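Local coordinates for flavoprotein (Thermotoga maritima, PDB 5V8S) that probably transfers electrons as an oxidoreductase, joining a metallo-beta-lactamase-like domain that carries a mu-oxo-diiron centre to a flavodoxin-like domain that probably binds FMN, at residues D262-K267 with I317-A322; I90-V95 with E118-N123; L191-E196 with W244-Q249. The protein carries 1 engineered substitution. All coordinates share one frame; numbering follows the deposited sequence.

Two of the three contacts pair loops and one pairs strands, and their chemistry follows their place. Contact 2 is the buried one: neighbouring parallel strands of the metallo-beta-lactamase-like domain meet through backbone bonds and isoleucine and valine side chains, with polar residues at one end. Contacts 1 and 3 are partly buried and rely on carboxylates instead. In contact 1, lysines and one turn N-H hold two acids, beside main-chain bonds between the loops; in contact 3, a single aspartate collects backbone N-H groups ahead of helix 248-260. That helix also leads into 262-267, so contacts 3 and 1 flank it along the chain, their nearest atoms about 11 Å apart. Contacts 1 and 2 lie on opposite sides of the chain's centre.

Contact 1: D262-K267 with I317-A322; sequences DPKKGK and IPDSEA
Salt bridges tie two acids of 317-322 to lysines of 262-267. K267, its chain fully extended, crosses D319 at a slant and brings NZ to D319 OD1 at 2.8 Å, on the syn side of the carboxylate; the same NZ also pairs with D316. At the other end K265 NZ reaches E321 OE1 at 3.1 Å, while it is held as well by the carbonyl of L409 in the C-terminal helix. Backbone N-H groups add three more bonds. G266 N, in the type II turn K264-K267, points at E321 OE2 from 2.6 Å, meeting it on the anti side, so each oxygen of this carboxylate has its own donor. K264 N bonds to D319 O (2.8 Å, 171°), and E321 N to K267 O at 2.7 Å. Apolar contact is slight: P263 CB rests against E321 CA at 3.9 Å. A water donates to D319 OD2 and accepts from K267 NZ, with a weak bond from K264 NZ. D319 and E321 thus each take a lysine, and E321 also takes G266 N, a chemistry that pins the K264-K267 turn to the other loop where strands 267-273 and 322-327 of the flavodoxin-like sheet begin.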
loop_
_atom_site.group_PDB
_atom_site.type_symbol
_atom_site.label_atom_id
_atom_site.label_comp_id
_atom_site.label_asym_id
_atom_site.label_seq_id
_atom_site.Cartn_x
_atom_site.Cartn_y
_atom_site.Cartn_z
ATOM N N ASP A 262 -11.785 -20.939 -12.207
ATOM C CA ASP A 262 -13.089 -21.590 -12.098
ATOM C C ASP A 262 -13.906 -20.930 -10.986
ATOM O O ASP A 262 -13.443 -20.882 -9.833
ATOM C CB ASP A 262 -12.944 -23.077 -11.778
ATOM C CG ASP A 262 -12.405 -23.897 -12.946
ATOM O OD1 ASP A 262 -12.328 -23.409 -14.103
ATOM O OD2 ASP A 262 -12.042 -25.048 -12.676
ATOM N N PRO A 263 -15.103 -20.419 -11.266
ATOM C CA PRO A 263 -15.833 -19.667 -10.242
ATOM C C PRO A 263 -16.702 -20.528 -9.338
ATOM O O PRO A 263 -17.194 -21.597 -9.711
ATOM C CB PRO A 263 -16.702 -18.716 -11.078
ATOM C CG PRO A 263 -16.927 -19.419 -12.338
ATOM C CD PRO A 263 -15.713 -20.257 -12.596
ATOM N N LYS A 264 -16.858 -20.038 -8.108
ATOM C CA LYS A 264 -17.829 -20.579 -7.168
ATOM C C LYS A 264 -19.148 -19.848 -7.378
ATOM O O LYS A 264 -19.201 -18.622 -7.280
ATOM C CB LYS A 264 -17.323 -20.389 -5.739
ATOM C CG LYS A 264 -18.370 -20.667 -4.678
ATOM C CD LYS A 264 -17.769 -20.734 -3.290
ATOM C CE LYS A 264 -17.232 -19.397 -2.849
ATOM N NZ LYS A 264 -16.896 -19.389 -1.394
ATOM N N LYS A 265 -20.202 -20.591 -7.683
ATOM C CA LYS A 265 -21.467 -19.959 -8.026
ATOM C C LYS A 265 -21.933 -19.065 -6.893
ATOM O O LYS A 265 -21.915 -19.460 -5.723
ATOM C CB LYS A 265 -22.526 -21.016 -8.323
ATOM C CG LYS A 265 -22.883 -21.064 -9.774
ATOM C CD LYS A 265 -23.675 -19.848 -10.181
ATOM C CE LYS A 265 -23.781 -19.715 -11.693
ATOM N NZ LYS A 265 -24.313 -18.389 -12.093
ATOM N N GLY A 266 -22.346 -17.849 -7.250
ATOM C CA GLY A 266 -22.839 -16.886 -6.297
ATOM C C GLY A 266 -21.788 -15.961 -5.726
ATOM O O GLY A 266 -22.150 -14.931 -5.136
ATOM N N LYS A 267 -20.507 -16.280 -5.886
ATOM C CA LYS A 267 -19.453 -15.472 -5.271
ATOM C C LYS A 267 -19.162 -14.228 -6.109
ATOM O O LYS A 267 -18.818 -14.324 -7.291
ATOM C CB LYS A 267 -18.171 -16.290 -5.097
ATOM C CG LYS A 267 -17.066 -15.467 -4.446
ATOM C CD LYS A 267 -15.908 -16.334 -3.969
ATOM C CE LYS A 267 -14.788 -15.507 -3.377
ATOM N NZ LYS A 267 -13.645 -16.344 -2.911
ATOM N N ILE A 317 -10.027 -13.443 -5.795
ATOM C CA ILE A 317 -10.349 -13.172 -7.197
ATOM C C ILE A 317 -10.603 -14.445 -8.011
ATOM O O ILE A 317 -11.609 -14.517 -8.737
ATOM C CB ILE A 317 -9.260 -12.313 -7.867
ATOM C CG1 ILE A 317 -8.945 -11.050 -7.053
ATOM C CG2 ILE A 317 -9.649 -11.987 -9.316
ATOM C CD1 ILE A 317 -10.075 -10.121 -6.943
ATOM N N PRO A 318 -9.732 -15.467 -7.961
ATOM C CA PRO A 318 -9.866 -16.573 -8.933
ATOM C C PRO A 318 -11.225 -17.248 -8.972
ATOM O O PRO A 318 -11.711 -17.565 -10.065
ATOM C CB PRO A 318 -8.755 -17.552 -8.529
ATOM C CG PRO A 318 -7.720 -16.683 -7.877
ATOM C CD PRO A 318 -8.542 -15.651 -7.115
ATOM N N ASP A 319 -11.845 -17.508 -7.825
ATOM C CA ASP A 319 -13.128 -18.200 -7.825
ATOM C C ASP A 319 -14.309 -17.257 -7.688
ATOM O O ASP A 319 -15.417 -17.709 -7.433
ATOM C CB ASP A 319 -13.172 -19.342 -6.805
ATOM C CG ASP A 319 -13.085 -18.889 -5.381
ATOM O OD1 ASP A 319 -12.735 -17.719 -5.126
ATOM O OD2 ASP A 319 -13.378 -19.717 -4.492
ATOM N N SER A 320 -14.110 -15.960 -7.867
ATOM C CA SER A 320 -15.249 -15.056 -7.981
ATOM C C SER A 320 -15.896 -15.163 -9.359
ATOM O O SER A 320 -15.205 -15.278 -10.376
ATOM C CB SER A 320 -14.788 -13.609 -7.786
ATOM O OG SER A 320 -14.386 -13.378 -6.455
ATOM N N GLU A 321 -17.236 -15.107 -9.398
ATOM C CA GLU A 321 -17.901 -15.016 -10.692
ATOM C C GLU A 321 -17.684 -13.651 -11.326
ATOM O O GLU A 321 -17.643 -13.534 -12.560
ATOM C CB GLU A 321 -19.409 -15.216 -10.550
ATOM C CG GLU A 321 -19.866 -16.580 -10.157
ATOM C CD GLU A 321 -21.324 -16.774 -10.533
ATOM O OE1 GLU A 321 -21.594 -16.903 -11.741
ATOM O OE2 GLU A 321 -22.197 -16.755 -9.642
ATOM N N ALA A 322 -17.555 -12.614 -10.499
ATOM C CA ALA A 322 -17.487 -11.242 -10.976
ATOM C C ALA A 322 -16.848 -10.393 -9.896
ATOM O O ALA A 322 -16.814 -10.772 -8.721
ATOM C CB ALA A 322 -18.882 -10.683 -11.299
HETATM O O HOH W 1 -13.684 -19.326 -1.952
#

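Contact 2: I90-V95 with E118-N123; sequences ITHIIV and EIIASN
H92 turns the edge of its imidazole to the side chain of E118, CD2 lying 3.2 Å from E118 OE2. The two side chains run alongside each other in the same direction with ring and carboxylate planes nearly perpendicular (88°), and OE2 lies at the ring edge, in its plane. With chi1 at -66°, the ring stands beside its own backbone N, where ND1 shares a hydrogen bond with T91 OG1 (2.8 Å) that fixes the ring's rotation. T91 OG1 also accepts from N63 N in the adjacent strand.

Further along, the strands are parallel, and I93 bonds to both sides of I119: I93 N donates to E118 O at 2.9 Å, and I120 N to I93 O at 2.8 Å. V95 N then donates to I120 O almost straight, at 171°. I94 CG1 meets I120 CD1 at 4.2 Å on the face packed by F154 and F156 of the second sheet, as in the metallo-beta-lactamase sandwich. I93 and I119 lie under helix 106-113, part of the beta-alpha-beta crossover joining the two strands, and V95 CG2 touches I119 CG2 there. Past the last bridge, a water bonded to V95 O and S122 N spans the parting chains. The chemistry implies a sheet interior apolar on both faces, with the T91, H92 and E118 side chains at the strand starts.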
loop_
_atom_site.group_PDB
_atom_site.type_symbol
_atom_site.label_atom_id
_atom_site.label_comp_id
_atom_site.label_asym_id
_atom_site.label_seq_id
_atom_site.Cartn_x
_atom_site.Cartn_y
_atom_site.Cartn_z
ATOM N N ILE A 90 26.865 -36.382 2.931
ATOM C CA ILE A 90 26.045 -35.906 1.826
ATOM C C ILE A 90 26.865 -35.915 0.542
ATOM O O ILE A 90 28.012 -35.447 0.504
ATOM C CB ILE A 90 25.467 -34.514 2.132
ATOM C CG1 ILE A 90 24.433 -34.631 3.262
ATOM C CG2 ILE A 90 24.829 -33.910 0.879
ATOM C CD1 ILE A 90 23.970 -33.303 3.798
ATOM N N THR A 91 26.257 -36.416 -0.527
ATOM C CA THR A 91 26.915 -36.565 -1.816
ATOM C C THR A 91 26.305 -35.704 -2.909
ATOM O O THR A 91 27.006 -35.375 -3.880
ATOM C CB THR A 91 26.867 -38.033 -2.287
ATOM O OG1 THR A 91 25.509 -38.490 -2.319
ATOM C CG2 THR A 91 27.703 -38.958 -1.372
ATOM N N HIS A 92 25.029 -35.334 -2.784
ATOM C CA HIS A 92 24.309 -34.593 -3.811
ATOM C C HIS A 92 23.418 -33.559 -3.153
ATOM O O HIS A 92 22.862 -33.809 -2.086
ATOM C CB HIS A 92 23.403 -35.530 -4.611
ATOM C CG HIS A 92 24.143 -36.532 -5.424
ATOM N ND1 HIS A 92 24.748 -37.640 -4.864
ATOM C CD2 HIS A 92 24.377 -36.598 -6.754
ATOM C CE1 HIS A 92 25.331 -38.341 -5.819
ATOM N NE2 HIS A 92 25.129 -37.731 -6.974
ATOM N N ILE A 93 23.295 -32.400 -3.798
ATOM C CA ILE A 93 22.286 -31.405 -3.448
ATOM C C ILE A 93 21.535 -31.022 -4.718
ATOM O O ILE A 93 22.147 -30.574 -5.698
ATOM C CB ILE A 93 22.894 -30.152 -2.784
ATOM C CG1 ILE A 93 23.669 -30.527 -1.519
ATOM C CG2 ILE A 93 21.783 -29.157 -2.435
ATOM C CD1 ILE A 93 24.463 -29.409 -0.893
ATOM N N ILE A 94 20.212 -31.186 -4.700
ATOM C CA ILE A 94 19.354 -30.807 -5.821
ATOM C C ILE A 94 18.697 -29.476 -5.493
ATOM O O ILE A 94 18.083 -29.320 -4.433
ATOM C CB ILE A 94 18.290 -31.879 -6.111
ATOM C CG1 ILE A 94 18.972 -33.181 -6.567
ATOM C CG2 ILE A 94 17.314 -31.374 -7.188
ATOM C CD1 ILE A 94 18.003 -34.349 -6.826
ATOM N N VAL A 95 18.855 -28.522 -6.391
ATOM C CA VAL A 95 18.303 -27.180 -6.238
ATOM C C VAL A 95 17.244 -27.008 -7.323
ATOM O O VAL A 95 17.552 -26.694 -8.475
ATOM C CB VAL A 95 19.400 -26.114 -6.326
ATOM C CG1 VAL A 95 18.808 -24.721 -6.164
ATOM C CG2 VAL A 95 20.450 -26.372 -5.261
ATOM N N GLU A 118 28.000 -33.024 -5.664
ATOM C CA GLU A 118 27.341 -32.756 -6.936
ATOM C C GLU A 118 26.106 -31.899 -6.674
ATOM O O GLU A 118 25.162 -32.347 -6.016
ATOM C CB GLU A 118 26.966 -34.055 -7.632
ATOM C CG GLU A 118 26.357 -33.833 -8.987
ATOM C CD GLU A 118 26.182 -35.133 -9.753
ATOM O OE1 GLU A 118 27.176 -35.632 -10.330
ATOM O OE2 GLU A 118 25.059 -35.659 -9.760
ATOM N N ILE A 119 26.125 -30.660 -7.167
ATOM C CA ILE A 119 24.992 -29.737 -7.060
ATOM C C ILE A 119 24.253 -29.759 -8.392
ATOM O O ILE A 119 24.838 -29.457 -9.437
ATOM C CB ILE A 119 25.466 -28.313 -6.720
ATOM C CG1 ILE A 119 26.284 -28.329 -5.423
ATOM C CG2 ILE A 119 24.270 -27.354 -6.611
ATOM C CD1 ILE A 119 26.889 -26.969 -5.025
ATOM N N ILE A 120 22.970 -30.116 -8.376
ATOM C CA ILE A 120 22.176 -30.251 -9.597
ATOM C C ILE A 120 21.173 -29.107 -9.672
ATOM O O ILE A 120 20.431 -28.856 -8.712
ATOM C CB ILE A 120 21.457 -31.610 -9.645
ATOM C CG1 ILE A 120 22.487 -32.729 -9.722
ATOM C CG2 ILE A 120 20.487 -31.668 -10.828
ATOM C CD1 ILE A 120 21.901 -34.082 -9.465
ATOM N N ALA A 121 21.114 -28.447 -10.831
ATOM C CA ALA A 121 20.167 -27.359 -11.038
ATOM C C ALA A 121 19.865 -27.246 -12.526
ATOM O O ALA A 121 20.528 -27.860 -13.360
ATOM C CB ALA A 121 20.727 -26.037 -10.502
ATOM N N SER A 122 18.877 -26.432 -12.858
ATOM C CA SER A 122 18.630 -26.101 -14.253
ATOM C C SER A 122 19.705 -25.143 -14.775
ATOM O O SER A 122 20.553 -24.642 -14.032
ATOM C CB SER A 122 17.267 -25.435 -14.392
ATOM O OG SER A 122 17.294 -24.135 -13.822
ATOM N N ASN A 123 19.667 -24.886 -16.084
ATOM C CA ASN A 123 20.635 -23.967 -16.676
ATOM C C ASN A 123 20.562 -22.585 -16.029
ATOM O O ASN A 123 21.582 -22.003 -15.637
ATOM C CB ASN A 123 20.396 -23.865 -18.180
ATOM C CG ASN A 123 21.496 -23.123 -18.880
ATOM O OD1 ASN A 123 22.602 -23.632 -19.040
ATOM N ND2 ASN A 123 21.211 -21.898 -19.277
HETATM O O HOH W 2 17.243 -25.063 -10.712
#

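Contact 3: L191-E196 with W244-Q249; sequences LDDSNE and WKKDPQ
D193 sends its carboxylate into the turn that precedes helix 248-260, where three successive backbone N-H groups receive it. OD1 takes two of them: K246 N at 3.0 Å, nearly straight and on the syn lone pair, and K245 N at 2.9 Å, from above the carboxylate plane. OD2 uses its syn lone pair for D247 N, also at 2.9 Å. Both oxygens are thus gripped, which fixes the rotation of the group and would probably favour its charged form. The aliphatic part of D193 meets an aromatic: CB sits over one face of the six-membered ring of W244 in a CH-pi contact, 4.1 Å from the centroid and shifted toward the rim.

The torsions and neighbours set this up. CG of D193 lies between its backbone N and carbonyl carbon (chi1 64°), directing the carboxylate to the turn while CB stays on the indole. V199, in helix 196-214, touches both D193 and W244. Beside D193, D192 OD1 accepts from S194 OG at 2.7 Å, and a water accepts from K245 NZ, whose main partner is the carbonyl of I21, and donates, weakly, to D192 OD2. Farther out, N195 and D247 act as N-caps, and E196 forms a salt bridge with R250. One aspartate side chain thus binds consecutive main-chain N-H groups of the loop leading into helix 248-260, tying it to the loop before helix 196-214 in the metallo-beta-lactamase-like part.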
loop_
_atom_site.group_PDB
_atom_site.type_symbol
_atom_site.label_atom_id
_atom_site.label_comp_id
_atom_site.label_asym_id
_atom_site.label_seq_id
_atom_site.Cartn_x
_atom_site.Cartn_y
_atom_site.Cartn_z
ATOM N N LEU A 191 1.982 -32.642 9.139
ATOM C CA LEU A 191 2.865 -32.560 7.978
ATOM C C LEU A 191 2.145 -32.783 6.658
ATOM O O LEU A 191 2.574 -32.244 5.626
ATOM C CB LEU A 191 3.992 -33.603 8.065
ATOM C CG LEU A 191 5.076 -33.389 9.111
ATOM C CD1 LEU A 191 6.002 -34.593 9.178
ATOM C CD2 LEU A 191 5.853 -32.157 8.751
ATOM N N ASP A 192 1.123 -33.642 6.639
ATOM C CA ASP A 192 0.612 -34.144 5.368
ATOM C C ASP A 192 -0.890 -33.942 5.221
ATOM O O ASP A 192 -1.515 -33.242 6.028
ATOM C CB ASP A 192 0.990 -35.617 5.176
ATOM C CG ASP A 192 0.230 -36.557 6.096
ATOM O OD1 ASP A 192 -0.459 -36.079 7.016
ATOM O OD2 ASP A 192 0.334 -37.787 5.901
ATOM N N ASP A 193 -1.454 -34.525 4.160
ATOM C CA ASP A 193 -2.847 -34.330 3.767
ATOM C C ASP A 193 -3.788 -35.397 4.325
ATOM O O ASP A 193 -4.785 -35.722 3.676
ATOM C CB ASP A 193 -2.963 -34.252 2.240
ATOM C CG ASP A 193 -2.558 -35.551 1.530
ATOM O OD1 ASP A 193 -1.714 -36.294 2.069
ATOM O OD2 ASP A 193 -3.081 -35.822 0.418
ATOM N N SER A 194 -3.499 -35.947 5.507
ATOM C CA SER A 194 -4.250 -37.072 6.049
ATOM C C SER A 194 -5.477 -36.665 6.860
ATOM O O SER A 194 -6.305 -37.532 7.178
ATOM C CB SER A 194 -3.323 -37.952 6.902
ATOM O OG SER A 194 -2.755 -37.222 7.970
ATOM N N ASN A 195 -5.613 -35.388 7.201
ATOM C CA ASN A 195 -6.732 -34.892 7.999
ATOM C C ASN A 195 -7.575 -33.968 7.122
ATOM O O ASN A 195 -7.087 -32.928 6.657
ATOM C CB ASN A 195 -6.197 -34.160 9.229
ATOM C CG ASN A 195 -7.278 -33.707 10.163
ATOM O OD1 ASN A 195 -8.177 -32.953 9.779
ATOM N ND2 ASN A 195 -7.208 -34.169 11.410
ATOM N N GLU A 196 -8.835 -34.344 6.894
ATOM C CA GLU A 196 -9.668 -33.619 5.930
ATOM C C GLU A 196 -9.989 -32.206 6.391
ATOM O O GLU A 196 -10.084 -31.293 5.557
ATOM C CB GLU A 196 -10.970 -34.381 5.673
ATOM C CG GLU A 196 -11.999 -33.609 4.823
ATOM C CD GLU A 196 -11.515 -33.353 3.405
ATOM O OE1 GLU A 196 -10.531 -33.996 2.987
ATOM O OE2 GLU A 196 -12.122 -32.513 2.705
ATOM N N TRP A 244 1.683 -33.942 0.229
ATOM C CA TRP A 244 0.502 -34.651 -0.255
ATOM C C TRP A 244 0.878 -36.093 -0.578
ATOM O O TRP A 244 1.459 -36.373 -1.629
ATOM C CB TRP A 244 -0.098 -33.924 -1.453
ATOM C CG TRP A 244 -0.580 -32.550 -1.086
ATOM C CD1 TRP A 244 0.190 -31.449 -0.797
ATOM C CD2 TRP A 244 -1.944 -32.131 -0.933
ATOM N NE1 TRP A 244 -0.620 -30.380 -0.491
ATOM C CE2 TRP A 244 -1.931 -30.770 -0.576
ATOM C CE3 TRP A 244 -3.171 -32.770 -1.091
ATOM C CZ2 TRP A 244 -3.104 -30.046 -0.359
ATOM C CZ3 TRP A 244 -4.335 -32.053 -0.871
ATOM C CH2 TRP A 244 -4.292 -30.703 -0.515
ATOM N N LYS A 245 0.547 -36.992 0.341
ATOM C CA LYS A 245 0.765 -38.422 0.179
ATOM C C LYS A 245 -0.508 -39.204 -0.096
ATOM O O LYS A 245 -0.452 -40.253 -0.740
ATOM C CB LYS A 245 1.424 -38.983 1.446
ATOM C CG LYS A 245 2.894 -38.618 1.580
ATOM C CD LYS A 245 3.441 -38.887 2.987
ATOM C CE LYS A 245 3.433 -40.354 3.346
ATOM N NZ LYS A 245 3.996 -40.581 4.721
ATOM N N LYS A 246 -1.654 -38.720 0.365
ATOM C CA LYS A 246 -2.897 -39.448 0.162
ATOM C C LYS A 246 -3.522 -39.119 -1.191
ATOM O O LYS A 246 -3.970 -40.020 -1.903
ATOM C CB LYS A 246 -3.832 -39.140 1.327
ATOM C CG LYS A 246 -5.273 -39.610 1.174
ATOM C CD LYS A 246 -6.075 -39.249 2.425
ATOM C CE LYS A 246 -7.453 -38.716 2.078
ATOM N NZ LYS A 246 -8.182 -38.152 3.268
ATOM N N ASP A 247 -3.554 -37.840 -1.578
ATOM C CA ASP A 247 -4.322 -37.410 -2.747
ATOM C C ASP A 247 -3.629 -36.219 -3.405
ATOM O O ASP A 247 -4.162 -35.105 -3.433
ATOM C CB ASP A 247 -5.745 -37.048 -2.313
ATOM C CG ASP A 247 -6.706 -36.856 -3.471
ATOM O OD1 ASP A 247 -6.341 -37.048 -4.640
ATOM O OD2 ASP A 247 -7.862 -36.495 -3.192
ATOM N N PRO A 248 -2.419 -36.417 -3.947
ATOM C CA PRO A 248 -1.755 -35.296 -4.642
ATOM C C PRO A 248 -2.549 -34.752 -5.817
ATOM O O PRO A 248 -2.387 -33.573 -6.153
ATOM C CB PRO A 248 -0.410 -35.899 -5.096
ATOM C CG PRO A 248 -0.678 -37.353 -5.179
ATOM C CD PRO A 248 -1.619 -37.655 -4.043
ATOM N N GLN A 249 -3.405 -35.554 -6.460
ATOM C CA GLN A 249 -4.157 -35.033 -7.596
ATOM C C GLN A 249 -5.132 -33.952 -7.153
ATOM O O GLN A 249 -5.444 -33.043 -7.931
ATOM C CB GLN A 249 -4.899 -36.154 -8.332
ATOM C CG GLN A 249 -5.377 -35.752 -9.724
ATOM C CD GLN A 249 -4.252 -35.230 -10.622
ATOM O OE1 GLN A 249 -3.193 -35.854 -10.755
ATOM N NE2 GLN A 249 -4.486 -34.085 -11.249
HETATM O O HOH W 3 3.405 -38.120 6.422
#